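Local coordinates for phosphoribosyl-AMP cyclohydrolase (Medicago truncatula, PDB 7BGM), which probably catalyses two successive steps of histidine biosynthesis, hydrolysing phosphoribosyl-ATP to phosphoribosyl-AMP and diphosphate and then opening the adenine ring of the product, at residues L18-A23 against R83-Y88. Numbering follows the deposited sequence.
Sequences LAVAIA and RDSIIY. With ZN (zinc ion), chain D.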
ATOM      1  N   LEU A  18      25.406   2.677   6.524  1.00 27.92           N
ATOM      2  CA  LEU A  18      23.951   2.553   6.650  1.00 24.74           C
ATOM      3  C   LEU A  18      23.261   2.534   5.291  1.00 25.64           C
ATOM      4  O   LEU A  18      23.764   3.073   4.292  1.00 27.71           O
ATOM      5  CB  LEU A  18      23.354   3.707   7.498  1.00 26.35           C
ATOM      6  CG  LEU A  18      23.960   3.839   8.903  1.00 28.51           C
ATOM      7  CD1 LEU A  18      23.361   5.027   9.621  1.00 30.08           C
ATOM      8  CD2 LEU A  18      23.681   2.565   9.637  1.00 31.48           C
ATOM      9  N   ALA A  19      22.112   1.866   5.260  1.00 23.87           N
ATOM     10  CA  ALA A  19      21.136   1.990   4.187  1.00 24.97           C
ATOM     11  C   ALA A  19      19.788   2.391   4.793  1.00 25.73           C
ATOM     12  O   ALA A  19      19.532   2.174   5.976  1.00 24.29           O
ATOM     13  CB  ALA A  19      21.006   0.680   3.419  1.00 27.10           C
ATOM     14  N   VAL A  20      18.908   2.964   3.978  1.00 23.55           N
ATOM     15  CA  VAL A  20      17.553   3.299   4.438  1.00 24.40           C
ATOM     16  C   VAL A  20      16.749   2.008   4.490  1.00 21.57           C
ATOM     17  O   VAL A  20      16.826   1.197   3.563  1.00 24.81           O
ATOM     18  CB  VAL A  20      16.889   4.306   3.484  1.00 21.15           C
ATOM     19  CG1 VAL A  20      15.376   4.433   3.757  1.00 20.80           C
ATOM     20  CG2 VAL A  20      17.567   5.664   3.590  1.00 23.86           C
ATOM     21  N   ALA A  21      16.015   1.795   5.580  1.00 19.20           N
ATOM     22  CA  ALA A  21      15.129   0.637   5.689  1.00 18.82           C
ATOM     23  C   ALA A  21      13.705   1.089   5.959  1.00 19.35           C
ATOM     24  O   ALA A  21      13.435   1.784   6.948  1.00 20.93           O
ATOM     25  CB  ALA A  21      15.575  -0.341   6.791  1.00 23.24           C
ATOM     26  N   ILE A  22      12.783   0.598   5.131  1.00 20.03           N
ATOM     27  CA  ILE A  22      11.385   1.004   5.184  1.00 20.22           C
ATOM     28  C   ILE A  22      10.559  -0.212   5.523  1.00 21.76           C
ATOM     29  O   ILE A  22      10.667  -1.239   4.836  1.00 21.74           O
ATOM     30  CB  ILE A  22      10.916   1.604   3.860  1.00 18.32           C
ATOM     31  CG1 ILE A  22      11.825   2.734   3.438  1.00 18.00           C
ATOM     32  CG2 ILE A  22       9.438   2.009   3.955  1.00 19.83           C
ATOM     33  CD1 ILE A  22      11.607   3.134   2.004  1.00 20.78           C
ATOM     34  N   ALA A  23       9.777  -0.134   6.614  1.00 18.61           N
ATOM     35  CA  ALA A  23       8.864  -1.228   6.928  1.00 18.81           C
ATOM     36  C   ALA A  23       7.499  -0.961   6.315  1.00 19.23           C
ATOM     37  O   ALA A  23       6.921   0.131   6.504  1.00 21.87           O
ATOM     38  CB  ALA A  23       8.741  -1.431   8.439  1.00 19.32           C
ATOM     39  N   ARG A  83      20.437  -0.279  -4.854  1.00 24.11           N
ATOM     40  CA  ARG A  83      20.806  -1.110  -3.694  1.00 22.08           C
ATOM     41  C   ARG A  83      21.169  -0.283  -2.457  1.00 22.85           C
ATOM     42  O   ARG A  83      21.928  -0.745  -1.607  1.00 25.63           O
ATOM     43  CB  ARG A  83      21.947  -2.074  -4.064  1.00 25.92           C
ATOM     44  CG  ARG A  83      21.712  -2.787  -5.391  1.00 27.23           C
ATOM     45  CD  ARG A  83      22.797  -3.770  -5.723  1.00 27.44           C
ATOM     46  NE  ARG A  83      22.746  -5.040  -5.007  1.00 25.84           N
ATOM     47  CZ  ARG A  83      22.009  -6.087  -5.385  1.00 26.70           C
ATOM     48  NH1 ARG A  83      21.206  -6.026  -6.444  1.00 26.61           N
ATOM     49  NH2 ARG A  83      22.076  -7.208  -4.708  1.00 27.85           N
ATOM     50  N   ASP A  84      20.638   0.925  -2.315  1.00 20.89           N
ATOM     51  CA  ASP A  84      20.854   1.693  -1.080  1.00 24.81           C
ATOM     52  C   ASP A  84      19.590   1.882  -0.241  1.00 23.44           C
ATOM     53  O   ASP A  84      19.604   2.657   0.722  1.00 25.83           O
ATOM     54  CB  ASP A  84      21.472   3.069  -1.386  1.00 28.32           C
ATOM     55  CG  ASP A  84      20.603   3.915  -2.315  1.00 27.79           C
ATOM     56  OD1 ASP A  84      19.421   3.526  -2.593  1.00 24.96           O
ATOM     57  OD2 ASP A  84      21.108   4.951  -2.783  1.00 28.42           O
ATOM     58  N   SER A  85      18.499   1.199  -0.589  1.00 22.99           N
ATOM     59  CA  SER A  85      17.203   1.327   0.057  1.00 23.37           C
ATOM     60  C   SER A  85      16.593  -0.064   0.173  1.00 20.06           C
ATOM     61  O   SER A  85      16.679  -0.861  -0.766  1.00 21.27           O
ATOM     62  CB  SER A  85      16.307   2.248  -0.770  1.00 23.22           C
ATOM     63  OG  SER A  85      15.085   2.451  -0.100  1.00 23.78           O
ATOM     64  N   ILE A  86      16.045  -0.381   1.340  1.00 19.59           N
ATOM     65  CA  ILE A  86      15.551  -1.710   1.673  1.00 20.73           C
ATOM     66  C   ILE A  86      14.110  -1.592   2.101  1.00 21.40           C
ATOM     67  O   ILE A  86      13.795  -0.722   2.918  1.00 24.30           O
ATOM     68  CB  ILE A  86      16.381  -2.321   2.814  1.00 22.47           C
ATOM     69  CG1 ILE A  86      17.853  -2.358   2.365  1.00 25.64           C
ATOM     70  CG2 ILE A  86      15.828  -3.678   3.201  1.00 27.81           C
ATOM     71  CD1 ILE A  86      18.833  -2.808   3.453  1.00 28.12           C
ATOM     72  N   ILE A  87      13.237  -2.487   1.593  1.00 19.65           N
ATOM     73  CA  ILE A  87      11.908  -2.669   2.167  1.00 22.88           C
ATOM     74  C   ILE A  87      11.907  -3.929   2.999  1.00 20.56           C
ATOM     75  O   ILE A  87      12.274  -5.024   2.520  1.00 20.34           O
ATOM     76  CB  ILE A  87      10.792  -2.743   1.107  1.00 23.09           C
ATOM     77  CG1 ILE A  87      10.739  -1.457   0.262  1.00 22.07           C
ATOM     78  CG2 ILE A  87       9.431  -2.976   1.847  1.00 22.63           C
ATOM     79  CD1 ILE A  87       9.705  -1.503  -0.875  1.00 22.80           C
ATOM     80  N   TYR A  88      11.466  -3.784   4.261  1.00 17.77           N
ATOM     81  CA  TYR A  88      11.078  -4.906   5.106  1.00 21.20           C
ATOM     82  C   TYR A  88       9.575  -5.085   4.946  1.00 21.39           C
ATOM     83  O   TYR A  88       8.788  -4.288   5.480  1.00 21.83           O
ATOM     84  CB  TYR A  88      11.395  -4.621   6.575  1.00 21.63           C
ATOM     85  CG  TYR A  88      12.819  -4.454   6.965  1.00 20.42           C
ATOM     86  CD1 TYR A  88      13.876  -5.028   6.233  1.00 23.32           C
ATOM     87  CD2 TYR A  88      13.122  -3.775   8.145  1.00 21.09           C
ATOM     88  CE1 TYR A  88      15.190  -4.887   6.674  1.00 25.02           C
ATOM     89  CE2 TYR A  88      14.424  -3.629   8.588  1.00 21.51           C
ATOM     90  CZ  TYR A  88      15.457  -4.194   7.865  1.00 24.24           C
ATOM     91  OH  TYR A  88      16.744  -4.044   8.361  1.00 23.59           O
TER
HETATM   92 ZN    ZN D 302      18.260   3.872  -4.080  1.00 25.25          ZN
HETATM   93  O   HOH W   1      18.564   5.621  -5.039  1.00 31.77           O
HETATM   94  O   HOH W   2      17.206   5.112  -2.710  1.00 30.21           O
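The methyl group of Ala21 sits over one face of the Tyr88 ring, its CB 4.3 Å from the ring centroid and 26° off the normal, a CH-pi contact two residues out of register along a pair of parallel strands. The ring lies there because CG of Tyr88 stands anti to its own carbonyl carbon (chi1 -64°), which brings the CE2 and CZ side of the ring against Ala21 CB. The backbone O of Thr52 takes a hydrogen bond from the phenol OH, while helix 39-48 packs against Tyr88 and Ile86 on this same face. Toward the N-terminal ends of the strands, CD1 of Ile86 reaches CB of Ala19 at 4.1 Å.

Strand 19-25 runs here beside strand 85-92 in the mixed sheet of the cyclohydrolase domain, with strand 31-37 along its other edge. As parallel pairing requires, the backbone bonds alternate, and they are short in this tightly packed part: Val20 O accepts from Ile86 N, Ile22 N donates to Ile86 O at 2.8 Å, and Ile22 O accepts from Tyr88 N at 2.7 Å. CA-H groups of Ser85 and Ile87 supplement the bonds to Val20 O and Ile22 O. The opposite face, carrying Val20, Ile22, Ser85 and Ile87, meets the second subunit; Ser85 OG lies 4.1 Å from Ile22 CD1 but is hydrogen-bonded to Gln34 and Tyr105 of that subunit.

Pairing slackens toward the partly exposed Asp84, where the bond from Val20 N to Asp84 O is weak and stretched to 3.3 Å. The carboxylate binds a zinc ion through OD1, 1.9 Å from the metal, while OD2 is not coordinated. Two waters join the zinc on this hydrated side, and Asp80 and Asp82 complete its ligands.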